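Local coordinates for protein osa (PDB 4O7K) that suppresses the oncogenicity of Agrobacterium tumefaciens and serves as a plasmid fertility inhibition factor related to the ParB/Srx superfamily, at residues A62-F67 with I177-L182; Y77-A82 with G130-C135; P119-S124 with T141-L146. The protein carries 1 engineered substitution. All blocks are in the same frame, centred on the assembly; numbering follows the deposited sequence. Where two conformers were deposited one is given.

Contact 1 of 3, residues A62-F67 with I177-L182; sequences AAQSDF and IQVSKL
Phe-67 and Gln-178 lie opposite each other as an antiparallel, non-hydrogen-bonded pair, and just before Phe-67 a type I turn from Ala-63 to Asp-66 brings the chain against the first turn of helix 179-189. The backbone N of Val-179 gives an almost straight hydrogen bond of 2.9 Å to the O of Asp-66. One turn residue, Gln-64, offers its carbonyl O to two donors: NE2 of Gln-178 at 3.1 Å and, weakly, the backbone N of Ser-180. The first of these bonds lies close to the amide plane of Gln-178. That side chain leaves its backbone with CG anti to N (chi1 -176°) and stays extended, so that NE2 arrives at the turn while CB rests over one face of the Phe-67 ring, 3.8 Å from the centroid, in a CH-pi contact. Ring and amide planes are 30° apart, and OE1 lies close to CZ at the ring rim. Val-179 points toward the loop, its CG2 meeting CB of Ala-62 at 3.9 Å and CB of Asp-66 at 3.8 Å. Bending at chi2 (-75°), the Gln-64 side chain passes over Ser-180, its NE2 within 3.4 Å of the Ser-180 CB. The same NE2 donates to a water that in turn donates to the O of Ser-180, while OE1 accepts from Arg-183. Within the turn, OD2 of Asp-66 takes the N-H of Ala-63 from above the carboxylate plane, at 2.8 Å. Beyond the contact, Phe-67 packs on Ala-164 of helix 161-171. Gln-178 is the N-cap, and the loop serves the helix start: the O of Asp-66 takes the N-H of Val-179 and that of Gln-64, weakly, the N-H of Ser-180, first-turn groups lacking a helix carbonyl one turn earlier.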
ATOM      1  N   ALA A  62       4.611  -4.992 -13.383  1.00 31.77           N
ATOM      2  CA  ALA A  62       5.462  -3.802 -13.378  1.00 33.61           C
ATOM      3  C   ALA A  62       6.377  -3.688 -14.604  1.00 35.08           C
ATOM      4  O   ALA A  62       6.807  -4.694 -15.175  1.00 32.10           O
ATOM      5  CB  ALA A  62       6.307  -3.778 -12.108  1.00 27.81           C
ATOM      6  N   ALA A  63       6.684  -2.449 -14.994  1.00 33.66           N
ATOM      7  CA  ALA A  63       7.709  -2.191 -15.998  1.00 29.25           C
ATOM      8  C   ALA A  63       9.092  -2.270 -15.361  1.00 33.78           C
ATOM      9  O   ALA A  63       9.247  -2.045 -14.157  1.00 30.90           O
ATOM     10  CB  ALA A  63       7.496  -0.815 -16.651  1.00 30.09           C
ATOM     11  N   GLN A  64      10.099  -2.588 -16.169  1.00 35.56           N
ATOM     12  CA  GLN A  64      11.487  -2.588 -15.713  1.00 32.13           C
ATOM     13  C   GLN A  64      11.900  -1.231 -15.135  1.00 34.77           C
ATOM     14  O   GLN A  64      12.796  -1.144 -14.281  1.00 32.46           O
ATOM     15  CB  GLN A  64      12.419  -2.969 -16.868  1.00 33.90           C
ATOM     16  CG  GLN A  64      12.316  -4.431 -17.293  1.00 29.85           C
ATOM     17  CD  GLN A  64      12.994  -5.349 -16.312  1.00 37.38           C
ATOM     18  OE1 GLN A  64      12.377  -5.823 -15.360  1.00 33.99           O
ATOM     19  NE2 GLN A  64      14.278  -5.600 -16.530  1.00 39.16           N
ATOM     20  N   SER A  65      11.238  -0.177 -15.614  1.00 33.04           N
ATOM     21  CA  SER A  65      11.555   1.186 -15.233  1.00 25.19           C
ATOM     22  C   SER A  65      10.849   1.623 -13.948  1.00 30.84           C
ATOM     23  O   SER A  65      11.170   2.674 -13.384  1.00 28.20           O
ATOM     24  CB  SER A  65      11.189   2.138 -16.377  1.00 25.99           C
ATOM     25  OG  SER A  65       9.795   2.083 -16.643  1.00 27.54           O
ATOM     26  N   ASP A  66       9.882   0.832 -13.489  1.00 30.27           N
ATOM     27  CA  ASP A  66       9.161   1.155 -12.259  1.00 24.46           C
ATOM     28  C   ASP A  66      10.063   0.949 -11.047  1.00 26.99           C
ATOM     29  O   ASP A  66      11.105   0.303 -11.140  1.00 28.15           O
ATOM     30  CB  ASP A  66       7.917   0.287 -12.097  1.00 29.85           C
ATOM     31  CG  ASP A  66       6.829   0.624 -13.082  1.00 29.54           C
ATOM     32  OD1 ASP A  66       6.753   1.793 -13.521  1.00 32.50           O
ATOM     33  OD2 ASP A  66       6.040  -0.292 -13.401  1.00 30.79           O
ATOM     34  N   PHE A  67       9.650   1.495  -9.913  1.00 22.57           N
ATOM     35  CA  PHE A  67      10.378   1.326  -8.664  1.00 24.66           C
ATOM     36  C   PHE A  67       9.461   0.750  -7.605  1.00 29.08           C
ATOM     37  O   PHE A  67       8.272   1.059  -7.569  1.00 25.92           O
ATOM     38  CB  PHE A  67      10.949   2.662  -8.184  1.00 23.73           C
ATOM     39  CG  PHE A  67      12.218   3.055  -8.866  1.00 28.03           C
ATOM     40  CD1 PHE A  67      12.210   3.489 -10.182  1.00 32.42           C
ATOM     41  CD2 PHE A  67      13.424   2.984  -8.194  1.00 28.12           C
ATOM     42  CE1 PHE A  67      13.385   3.835 -10.808  1.00 32.22           C
ATOM     43  CE2 PHE A  67      14.602   3.336  -8.814  1.00 27.90           C
ATOM     44  CZ  PHE A  67      14.586   3.753 -10.122  1.00 29.98           C
ATOM     45  N   ILE A 177      13.663   0.433  -4.571  1.00 24.40           N
ATOM     46  CA  ILE A 177      14.532  -0.363  -5.430  1.00 27.14           C
ATOM     47  C   ILE A 177      13.881  -0.501  -6.799  1.00 26.56           C
ATOM     48  O   ILE A 177      12.675  -0.738  -6.905  1.00 25.81           O
ATOM     49  CB  ILE A 177      14.835  -1.772  -4.821  1.00 28.76           C
ATOM     50  CG1 ILE A 177      15.825  -2.534  -5.702  1.00 26.65           C
ATOM     51  CG2 ILE A 177      13.544  -2.583  -4.604  1.00 27.11           C
ATOM     52  CD1 ILE A 177      16.351  -3.814  -5.057  1.00 28.65           C
ATOM     53  N   GLN A 178      14.667  -0.325  -7.855  1.00 27.60           N
ATOM     54  CA  GLN A 178      14.110  -0.402  -9.204  1.00 25.30           C
ATOM     55  C   GLN A 178      13.694  -1.829  -9.522  1.00 28.24           C
ATOM     56  O   GLN A 178      14.384  -2.782  -9.158  1.00 27.56           O
ATOM     57  CB  GLN A 178      15.111   0.103 -10.241  1.00 29.77           C
ATOM     58  CG  GLN A 178      14.547   0.144 -11.652  1.00 30.84           C
ATOM     59  CD  GLN A 178      15.435   0.913 -12.606  1.00 35.13           C
ATOM     60  OE1 GLN A 178      16.401   1.549 -12.187  1.00 35.70           O
ATOM     61  NE2 GLN A 178      15.117   0.854 -13.898  1.00 31.64           N
ATOM     62  N   VAL A 179      12.551  -1.975 -10.179  1.00 26.55           N
ATOM     63  CA  VAL A 179      12.010  -3.294 -10.477  1.00 31.73           C
ATOM     64  C   VAL A 179      13.022  -4.171 -11.215  1.00 31.60           C
ATOM     65  O   VAL A 179      13.196  -5.341 -10.879  1.00 29.02           O
ATOM     66  CB  VAL A 179      10.711  -3.179 -11.290  1.00 26.00           C
ATOM     67  CG1 VAL A 179      10.314  -4.541 -11.880  1.00 25.69           C
ATOM     68  CG2 VAL A 179       9.609  -2.646 -10.402  1.00 26.75           C
ATOM     69  N   SER A 180      13.717  -3.598 -12.192  1.00 31.95           N
ATOM     70  CA  SER A 180      14.700  -4.351 -12.968  1.00 34.03           C
ATOM     71  C   SER A 180      15.823  -4.903 -12.082  1.00 34.84           C
ATOM     72  O   SER A 180      16.280  -6.031 -12.272  1.00 30.98           O
ATOM     73  CB  SER A 180      15.282  -3.470 -14.079  1.00 34.64           C
ATOM     74  OG  SER A 180      16.033  -2.409 -13.524  1.00 31.36           O
ATOM     75  N   LYS A 181      16.265  -4.108 -11.114  1.00 30.50           N
ATOM     76  CA  LYS A 181      17.341  -4.524 -10.232  1.00 27.57           C
ATOM     77  C   LYS A 181      16.863  -5.618  -9.274  1.00 34.10           C
ATOM     78  O   LYS A 181      17.602  -6.566  -8.977  1.00 31.78           O
ATOM     79  CB  LYS A 181      17.887  -3.328  -9.451  1.00 31.31           C
ATOM     80  CG  LYS A 181      19.042  -3.667  -8.507  1.00 41.21           C
ATOM     81  CD  LYS A 181      19.661  -2.400  -7.932  1.00 51.33           C
ATOM     82  CE  LYS A 181      20.888  -2.699  -7.083  1.00 57.57           C
ATOM     83  NZ  LYS A 181      20.531  -3.339  -5.787  1.00 58.24           N
ATOM     84  N   LEU A 182      15.629  -5.494  -8.794  1.00 30.93           N
ATOM     85  CA  LEU A 182      15.093  -6.489  -7.868  1.00 29.06           C
ATOM     86  C   LEU A 182      14.894  -7.819  -8.592  1.00 35.07           C
ATOM     87  O   LEU A 182      15.261  -8.880  -8.069  1.00 34.28           O
ATOM     88  CB  LEU A 182      13.773  -6.019  -7.242  1.00 26.81           C
ATOM     89  CG  LEU A 182      13.222  -6.974  -6.176  1.00 33.42           C
ATOM     90  CD1 LEU A 182      14.236  -7.173  -5.064  1.00 36.77           C
ATOM     91  CD2 LEU A 182      11.917  -6.488  -5.592  1.00 28.76           C
TER
HETATM   92  O   HOH W   1      16.078  -7.145 -14.559  1.00 36.01           O

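Contact 2 of 3, residues Y77-A82 with G130-C135; sequences YRAWLA and GHFAVC
Ala-79 faces the strand through both its carbonyl and its methyl group. Its O accepts the backbone N-H of Val-134 in a 3.3 Å hydrogen bond, entered from well above the carbonyl plane and not along a lone pair, and CA of Ala-133 lies 3.5 Å from the same oxygen. The CB of Ala-79 approaches the edge of the Phe-132 ring, 4.2 Å from CE2. It also touches the branches of Val-134, although that residue was modelled in two conformers and this packing is correspondingly uncertain. Trp-80 touches Val-134 through its backbone N and CB, while its indole leads away to helix 140-148, with NE1 hydrogen-bonded to the O of Gln-89. Ala-82 makes the other polar link: its O receives NE2 of His-131 at 2.7 Å. This bond lies in the carbonyl plane, on a lone pair, and also in the plane of the imidazole. With CG between the backbone N and the carbonyl carbon (chi1 58°), the His-131 ring is held beside CB of Ala-82, a methyl that lies 3.5 Å from the O of Phe-132 and 4.0 Å from CB of Ala-133. The axes of helix 77-81 and strand 131-135 cross at -103° with a closest approach of 5.9 Å, a near-perpendicular packing probably helped by the small alanines, which bring the helix close to the outermost strand of the mixed sheet.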
ATOM      1  N   TYR A  77      -1.729   4.931   4.709  1.00 24.62           N
ATOM      2  CA  TYR A  77      -3.116   5.234   5.031  1.00 24.68           C
ATOM      3  C   TYR A  77      -3.279   6.727   5.311  1.00 27.49           C
ATOM      4  O   TYR A  77      -4.160   7.371   4.747  1.00 25.24           O
ATOM      5  CB  TYR A  77      -3.551   4.391   6.234  1.00 27.00           C
ATOM      6  CG  TYR A  77      -4.987   4.532   6.710  1.00 26.77           C
ATOM      7  CD1 TYR A  77      -6.002   4.996   5.871  1.00 28.53           C
ATOM      8  CD2 TYR A  77      -5.321   4.172   8.011  1.00 28.12           C
ATOM      9  CE1 TYR A  77      -7.312   5.101   6.336  1.00 30.62           C
ATOM     10  CE2 TYR A  77      -6.604   4.276   8.477  1.00 32.23           C
ATOM     11  CZ  TYR A  77      -7.597   4.739   7.648  1.00 32.21           C
ATOM     12  OH  TYR A  77      -8.869   4.827   8.147  1.00 31.51           O
ATOM     13  N   ARG A  78      -2.425   7.266   6.177  0.52 27.11           N
ATOM     14  CA  ARG A  78      -2.465   8.691   6.519  0.52 26.16           C
ATOM     15  C   ARG A  78      -2.266   9.597   5.308  0.52 26.12           C
ATOM     16  O   ARG A  78      -2.977  10.593   5.138  0.52 26.87           O
ATOM     17  CB  ARG A  78      -1.407   9.015   7.571  0.52 25.56           C
ATOM     18  CG  ARG A  78      -1.321  10.490   7.918  0.52 28.77           C
ATOM     19  CD  ARG A  78      -0.268  10.761   8.979  0.52 26.91           C
ATOM     20  NE  ARG A  78      -0.229  12.180   9.337  0.52 32.17           N
ATOM     21  CZ  ARG A  78       0.492  13.094   8.693  0.52 35.34           C
ATOM     22  NH1 ARG A  78       1.243  12.747   7.657  0.52 37.59           N
ATOM     23  NH2 ARG A  78       0.464  14.358   9.086  0.52 33.32           N
ATOM     24  N   ALA A  79      -1.291   9.262   4.471  1.00 24.59           N
ATOM     25  CA  ALA A  79      -1.009  10.059   3.278  1.00 23.48           C
ATOM     26  C   ALA A  79      -2.180  10.008   2.294  1.00 24.27           C
ATOM     27  O   ALA A  79      -2.491  10.995   1.608  1.00 25.14           O
ATOM     28  CB  ALA A  79       0.271   9.575   2.613  1.00 25.02           C
ATOM     29  N   TRP A  80      -2.846   8.860   2.244  1.00 25.41           N
ATOM     30  CA  TRP A  80      -4.016   8.684   1.384  1.00 25.34           C
ATOM     31  C   TRP A  80      -5.181   9.538   1.891  1.00 27.56           C
ATOM     32  O   TRP A  80      -5.862  10.198   1.110  1.00 24.65           O
ATOM     33  CB  TRP A  80      -4.406   7.201   1.322  1.00 22.14           C
ATOM     34  CG  TRP A  80      -5.459   6.849   0.319  1.00 23.20           C
ATOM     35  CD1 TRP A  80      -6.128   7.707  -0.530  1.00 26.43           C
ATOM     36  CD2 TRP A  80      -5.992   5.545   0.078  1.00 22.66           C
ATOM     37  NE1 TRP A  80      -7.033   6.997  -1.293  1.00 24.17           N
ATOM     38  CE2 TRP A  80      -6.975   5.669  -0.936  1.00 26.40           C
ATOM     39  CE3 TRP A  80      -5.735   4.268   0.617  1.00 25.74           C
ATOM     40  CZ2 TRP A  80      -7.687   4.578  -1.427  1.00 29.99           C
ATOM     41  CZ3 TRP A  80      -6.441   3.185   0.129  1.00 23.37           C
ATOM     42  CH2 TRP A  80      -7.409   3.345  -0.887  1.00 28.69           C
ATOM     43  N   LEU A  81      -5.394   9.538   3.203  1.00 28.16           N
ATOM     44  CA  LEU A  81      -6.416  10.386   3.798  1.00 24.69           C
ATOM     45  C   LEU A  81      -6.152  11.870   3.517  1.00 27.84           C
ATOM     46  O   LEU A  81      -7.078  12.678   3.505  1.00 27.83           O
ATOM     47  CB  LEU A  81      -6.499  10.150   5.304  1.00 25.84           C
ATOM     48  CG  LEU A  81      -7.184   8.856   5.733  1.00 25.77           C
ATOM     49  CD1 LEU A  81      -6.901   8.575   7.199  1.00 29.71           C
ATOM     50  CD2 LEU A  81      -8.682   8.910   5.483  1.00 25.45           C
ATOM     51  N   ALA A  82      -4.891  12.224   3.278  1.00 28.22           N
ATOM     52  CA  ALA A  82      -4.532  13.620   3.024  1.00 33.28           C
ATOM     53  C   ALA A  82      -4.987  14.099   1.636  1.00 30.09           C
ATOM     54  O   ALA A  82      -4.882  15.284   1.304  1.00 32.93           O
ATOM     55  CB  ALA A  82      -3.029  13.814   3.191  1.00 33.39           C
ATOM     56  N   GLY A 130      -1.479  22.357  -0.463  1.00 34.21           N
ATOM     57  CA  GLY A 130      -0.221  22.660   0.183  1.00 42.16           C
ATOM     58  C   GLY A 130       0.362  21.569   1.063  1.00 39.03           C
ATOM     59  O   GLY A 130       1.297  21.842   1.810  1.00 51.09           O
ATOM     60  N   HIS A 131      -0.165  20.343   0.997  1.00 36.31           N
ATOM     61  CA  HIS A 131       0.461  19.247   1.750  1.00 35.17           C
ATOM     62  C   HIS A 131       0.691  17.977   0.930  1.00 32.25           C
ATOM     63  O   HIS A 131       0.102  17.769  -0.132  1.00 30.28           O
ATOM     64  CB  HIS A 131      -0.351  18.900   3.014  1.00 40.46           C
ATOM     65  CG  HIS A 131      -1.775  18.509   2.756  1.00 44.16           C
ATOM     66  ND1 HIS A 131      -2.835  19.349   3.015  1.00 39.70           N
ATOM     67  CD2 HIS A 131      -2.319  17.354   2.293  1.00 37.52           C
ATOM     68  CE1 HIS A 131      -3.970  18.740   2.712  1.00 39.18           C
ATOM     69  NE2 HIS A 131      -3.684  17.531   2.265  1.00 35.91           N
ATOM     70  N   PHE A 132       1.578  17.134   1.438  1.00 31.35           N
ATOM     71  CA  PHE A 132       1.905  15.880   0.783  1.00 25.59           C
ATOM     72  C   PHE A 132       0.720  14.917   0.827  1.00 26.23           C
ATOM     73  O   PHE A 132       0.013  14.842   1.829  1.00 29.04           O
ATOM     74  CB  PHE A 132       3.126  15.234   1.442  1.00 24.30           C
ATOM     75  CG  PHE A 132       3.540  13.964   0.787  1.00 28.74           C
ATOM     76  CD1 PHE A 132       4.387  13.987  -0.308  1.00 30.24           C
ATOM     77  CD2 PHE A 132       3.048  12.742   1.232  1.00 23.41           C
ATOM     78  CE1 PHE A 132       4.755  12.814  -0.938  1.00 30.16           C
ATOM     79  CE2 PHE A 132       3.410  11.571   0.606  1.00 26.89           C
ATOM     80  CZ  PHE A 132       4.270  11.606  -0.482  1.00 24.29           C
ATOM     81  N   ALA A 133       0.516  14.176  -0.258  1.00 24.96           N
ATOM     82  CA  ALA A 133      -0.481  13.117  -0.268  1.00 28.62           C
ATOM     83  C   ALA A 133      -0.093  12.024  -1.254  1.00 25.53           C
ATOM     84  O   ALA A 133       0.838  12.182  -2.037  1.00 24.32           O
ATOM     85  CB  ALA A 133      -1.873  13.683  -0.618  1.00 22.38           C
ATOM     86  N   VAL A 134      -0.805  10.903  -1.200  1.00 25.36           N
ATOM     87  CA  VAL A 134      -0.613   9.869  -2.207  0.53 25.10           C
ATOM     88  C   VAL A 134      -1.898   9.663  -2.994  1.00 25.68           C
ATOM     89  O   VAL A 134      -3.004   9.738  -2.456  1.00 25.57           O
ATOM     90  CB  VAL A 134      -0.152   8.522  -1.597  0.53 23.88           C
ATOM     91  CG1 VAL A 134       1.183   8.688  -0.901  0.53 24.61           C
ATOM     92  CG2 VAL A 134      -1.180   7.979  -0.635  0.53 21.70           C
ATOM     93  N   CYS A 135      -1.740   9.446  -4.294  1.00 24.89           N
ATOM     94  CA  CYS A 135      -2.872   9.182  -5.171  1.00 21.02           C
ATOM     95  C   CYS A 135      -2.537   7.951  -6.016  1.00 24.45           C
ATOM     96  O   CYS A 135      -1.437   7.389  -5.910  1.00 24.11           O
ATOM     97  CB  CYS A 135      -3.200  10.406  -6.060  1.00 20.71           C
ATOM     98  SG  CYS A 135      -1.834  10.919  -7.140  1.00 24.60           S
TER

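Contact 3 of 3, residues P119-S124 with T141-L146; sequences PLADVS and TRSMWL. With PO4 (phosphate ion), chain B; IPA (isopropyl alcohol), chain E; PO4 (phosphate ion), chain C.
O4 of a bound phosphate is gripped twice by Arg-142, whose side chain also reaches Pro-119: the backbone N donates to it at 2.9 Å and NE at 2.7 Å. NH2 adds a bond of 3.0 Å to O1 of the same ion. Across the contact NH1 donates to the O of Pro-119 at 2.8 Å, near the guanidinium plane but from above the carbonyl plane. A bend at chi3 (68°) turns the guanidinium so that one edge meets the phosphate and another the carbonyl of Pro-119, and the arginine crosses the proline ring at about a right angle, NH1 of Arg-142 lying 3.6 Å from CD of Pro-119. An isopropanol hydrogen-bonded to NH2 of Arg-142 sits beside the same ring, with C1 3.5 Å from CG of Pro-119. Thr-141 binds O2 of the phosphate through both its N and OG1, and NZ of Lys-102 hydrogen-bonds the ion too. CB of Ala-121 packs on OG of Ser-143 at 3.7 Å, while that hydroxyl is hydrogen-bonded to the O of Gly-139. Phosphate at a helix N terminus, held by main-chain N-H groups and an arginine, is consistent with phosphate-binding sites of ParB/Srx relatives, though ion and isopropanol probably came from the crystallisation liquor. Near the centre of the chain, helix 140-148 thus faces strand 118-128, with helix 103-112 against Arg-142 and the Ala-121 backbone hydrogen-bonded to Leu-157 of strand 153-158.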
ATOM      1  N   PRO A 119      -1.332  -8.522  -8.098  1.00 29.90           N
ATOM      2  CA  PRO A 119      -0.385  -7.504  -8.581  1.00 29.39           C
ATOM      3  C   PRO A 119      -0.375  -6.251  -7.702  1.00 24.85           C
ATOM      4  O   PRO A 119      -1.393  -5.902  -7.099  1.00 23.07           O
ATOM      5  CB  PRO A 119      -0.896  -7.190  -9.990  1.00 33.95           C
ATOM      6  CG  PRO A 119      -1.628  -8.443 -10.398  1.00 35.62           C
ATOM      7  CD  PRO A 119      -2.293  -8.919  -9.144  1.00 31.14           C
ATOM      8  N   LEU A 120       0.780  -5.600  -7.619  1.00 26.74           N
ATOM      9  CA  LEU A 120       0.934  -4.399  -6.810  1.00 24.86           C
ATOM     10  C   LEU A 120       0.085  -3.239  -7.322  1.00 23.92           C
ATOM     11  O   LEU A 120      -0.212  -3.150  -8.508  1.00 25.49           O
ATOM     12  CB  LEU A 120       2.398  -3.962  -6.786  1.00 22.78           C
ATOM     13  CG  LEU A 120       3.380  -4.985  -6.206  1.00 25.47           C
ATOM     14  CD1 LEU A 120       4.772  -4.361  -6.169  1.00 25.95           C
ATOM     15  CD2 LEU A 120       2.916  -5.405  -4.833  1.00 26.50           C
ATOM     16  N   ALA A 121      -0.273  -2.354  -6.402  1.00 20.30           N
ATOM     17  CA  ALA A 121      -0.851  -1.058  -6.727  1.00 25.07           C
ATOM     18  C   ALA A 121       0.195  -0.139  -7.335  1.00 27.33           C
ATOM     19  O   ALA A 121       1.382  -0.201  -6.987  1.00 28.96           O
ATOM     20  CB  ALA A 121      -1.438  -0.424  -5.485  1.00 22.74           C
ATOM     21  N   ASP A 122      -0.259   0.713  -8.243  1.00 23.78           N
ATOM     22  CA  ASP A 122       0.560   1.776  -8.830  1.00 26.67           C
ATOM     23  C   ASP A 122       0.136   3.122  -8.254  1.00 29.35           C
ATOM     24  O   ASP A 122      -0.986   3.571  -8.477  1.00 26.41           O
ATOM     25  CB  ASP A 122       0.415   1.780 -10.346  1.00 24.41           C
ATOM     26  CG  ASP A 122       0.975   0.523 -10.982  1.00 31.48           C
ATOM     27  OD1 ASP A 122       2.189   0.496 -11.273  1.00 26.16           O
ATOM     28  OD2 ASP A 122       0.202  -0.438 -11.189  1.00 29.14           O
ATOM     29  N   VAL A 123       1.020   3.746  -7.479  1.00 27.36           N
ATOM     30  CA  VAL A 123       0.665   4.976  -6.782  1.00 25.74           C
ATOM     31  C   VAL A 123       1.635   6.099  -7.127  1.00 26.66           C
ATOM     32  O   VAL A 123       2.639   5.892  -7.808  1.00 24.72           O
ATOM     33  CB  VAL A 123       0.648   4.792  -5.249  1.00 27.01           C
ATOM     34  CG1 VAL A 123      -0.306   3.650  -4.847  1.00 21.50           C
ATOM     35  CG2 VAL A 123       2.057   4.538  -4.743  1.00 25.86           C
ATOM     36  N   SER A 124       1.325   7.294  -6.638  0.52 21.90           N
ATOM     37  CA  SER A 124       2.137   8.459  -6.928  0.52 24.40           C
ATOM     38  C   SER A 124       2.083   9.443  -5.777  0.52 24.50           C
ATOM     39  O   SER A 124       1.039   9.619  -5.153  0.52 25.50           O
ATOM     40  CB  SER A 124       1.660   9.128  -8.220  0.52 25.22           C
ATOM     41  OG  SER A 124       1.668   8.210  -9.298  0.52 27.97           O
ATOM     42  N   THR A 141      -8.580  -0.598  -4.417  1.00 29.32           N
ATOM     43  CA  THR A 141      -9.329  -1.558  -3.611  1.00 25.82           C
ATOM     44  C   THR A 141      -8.414  -2.590  -2.957  1.00 26.40           C
ATOM     45  O   THR A 141      -8.617  -2.942  -1.806  1.00 25.84           O
ATOM     46  CB  THR A 141     -10.392  -2.291  -4.424  1.00 27.58           C
ATOM     47  OG1 THR A 141     -11.065  -1.368  -5.286  1.00 31.36           O
ATOM     48  CG2 THR A 141     -11.408  -2.911  -3.490  1.00 32.07           C
ATOM     49  N   ARG A 142      -7.407  -3.074  -3.675  1.00 25.87           N
ATOM     50  CA  ARG A 142      -6.495  -4.039  -3.069  1.00 26.89           C
ATOM     51  C   ARG A 142      -5.707  -3.363  -1.947  1.00 27.25           C
ATOM     52  O   ARG A 142      -5.338  -4.009  -0.977  1.00 24.77           O
ATOM     53  CB  ARG A 142      -5.558  -4.655  -4.112  1.00 26.75           C
ATOM     54  CG  ARG A 142      -4.478  -3.728  -4.642  1.00 25.52           C
ATOM     55  CD  ARG A 142      -3.929  -4.238  -5.968  1.00 28.06           C
ATOM     56  NE  ARG A 142      -4.923  -4.163  -7.041  1.00 29.49           N
ATOM     57  CZ  ARG A 142      -4.875  -4.887  -8.157  1.00 32.04           C
ATOM     58  NH1 ARG A 142      -3.881  -5.749  -8.352  1.00 31.87           N
ATOM     59  NH2 ARG A 142      -5.821  -4.760  -9.072  1.00 36.61           N
ATOM     60  N   SER A 143      -5.481  -2.053  -2.068  1.00 24.07           N
ATOM     61  CA  SER A 143      -4.857  -1.278  -0.986  1.00 19.78           C
ATOM     62  C   SER A 143      -5.769  -1.217   0.238  1.00 22.65           C
ATOM     63  O   SER A 143      -5.296  -1.306   1.378  1.00 26.90           O
ATOM     64  CB  SER A 143      -4.521   0.156  -1.444  1.00 24.96           C
ATOM     65  OG  SER A 143      -3.524   0.170  -2.457  1.00 23.96           O
ATOM     66  N   MET A 144      -7.072  -1.057   0.008  1.00 29.20           N
ATOM     67  CA  MET A 144      -8.036  -1.057   1.109  1.00 25.54           C
ATOM     68  C   MET A 144      -8.037  -2.394   1.847  1.00 26.38           C
ATOM     69  O   MET A 144      -8.111  -2.446   3.077  1.00 27.45           O
ATOM     70  CB  MET A 144      -9.450  -0.756   0.602  1.00 24.76           C
ATOM     71  CG  MET A 144      -9.640   0.639   0.027  1.00 26.19           C
ATOM     72  SD  MET A 144     -11.362   0.844  -0.464  1.00 29.53           S
ATOM     73  CE  MET A 144     -11.280   2.358  -1.440  1.00 31.78           C
ATOM     74  N   TRP A 145      -7.971  -3.473   1.076  1.00 23.86           N
ATOM     75  CA  TRP A 145      -7.984  -4.817   1.645  1.00 26.33           C
ATOM     76  C   TRP A 145      -6.809  -4.953   2.611  1.00 29.03           C
ATOM     77  O   TRP A 145      -6.991  -5.339   3.765  1.00 25.11           O
ATOM     78  CB  TRP A 145      -7.924  -5.878   0.535  1.00 26.49           C
ATOM     79  CG  TRP A 145      -8.141  -7.304   1.029  1.00 30.41           C
ATOM     80  CD1 TRP A 145      -9.326  -7.996   1.068  1.00 32.68           C
ATOM     81  CD2 TRP A 145      -7.143  -8.195   1.554  1.00 33.81           C
ATOM     82  NE1 TRP A 145      -9.124  -9.258   1.582  1.00 31.41           N
ATOM     83  CE2 TRP A 145      -7.793  -9.405   1.889  1.00 30.62           C
ATOM     84  CE3 TRP A 145      -5.763  -8.084   1.777  1.00 28.45           C
ATOM     85  CZ2 TRP A 145      -7.113 -10.494   2.428  1.00 30.73           C
ATOM     86  CZ3 TRP A 145      -5.090  -9.166   2.310  1.00 27.39           C
ATOM     87  CH2 TRP A 145      -5.767 -10.360   2.628  1.00 29.14           C
ATOM     88  N   LEU A 146      -5.616  -4.569   2.150  1.00 25.34           N
ATOM     89  CA  LEU A 146      -4.403  -4.685   2.954  1.00 29.46           C
ATOM     90  C   LEU A 146      -4.502  -3.832   4.205  1.00 30.64           C
ATOM     91  O   LEU A 146      -4.156  -4.271   5.298  1.00 26.70           O
ATOM     92  CB  LEU A 146      -3.157  -4.289   2.138  1.00 24.17           C
ATOM     93  CG  LEU A 146      -2.770  -5.177   0.944  1.00 26.87           C
ATOM     94  CD1 LEU A 146      -1.901  -4.402  -0.039  1.00 23.17           C
ATOM     95  CD2 LEU A 146      -2.035  -6.420   1.419  1.00 24.36           C
TER
HETATM   96  P   PO4 B 201      -8.355  -2.626  -7.561  0.99 35.20           P
HETATM   97  O1  PO4 B 201      -7.855  -2.595  -8.977  0.99 42.73           O
HETATM   98  O2  PO4 B 201      -9.101  -1.349  -7.263  0.99 34.06           O
HETATM   99  O3  PO4 B 201      -9.245  -3.824  -7.350  0.99 50.39           O
HETATM  100  O4  PO4 B 201      -7.196  -2.731  -6.592  0.99 29.62           O
HETATM  101  C1  IPA E 204      -4.495  -6.801 -11.595  1.00 37.80           C
HETATM  102  C2  IPA E 204      -5.662  -7.781 -11.657  1.00 32.89           C
HETATM  103  C3  IPA E 204      -5.179  -9.203 -11.400  1.00 37.85           C
HETATM  104  O2  IPA E 204      -6.608  -7.434 -10.675  1.00 48.30           O
HETATM  105  P   PO4 C 202     -11.320 -11.818   3.910  1.00 45.99           P
HETATM  106  O1  PO4 C 202     -11.566 -10.469   3.251  1.00 40.55           O
HETATM  107  O2  PO4 C 202     -10.791 -11.619   5.311  1.00 42.82           O
HETATM  108  O3  PO4 C 202     -12.602 -12.613   3.984  1.00 56.34           O
HETATM  109  O4  PO4 C 202     -10.322 -12.604   3.094  1.00 46.01           O

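Overall arrangement
From the N terminus, the chain passes 62-67, whose partner 177-182 comes only near the C-terminal end; contact 1 therefore closes a long loop that encloses both other contacts, and ties the three-stranded antiparallel sheet to the start of the last helix. Within it, helix 73-81 is met by strand 131-136, closing contact 2, and strand 118-128 by helix 140-148, closing contact 3. Segment order makes these two closures cross. They also touch: the strands are neighbours in the mixed sheet, and Trp-80 packs on Met-144. Contact 1 touches neither: centre to centre it is about 24 Å from contact 2 and 17 Å from contact 3, though nearest atoms come within about 4 Å of the latter.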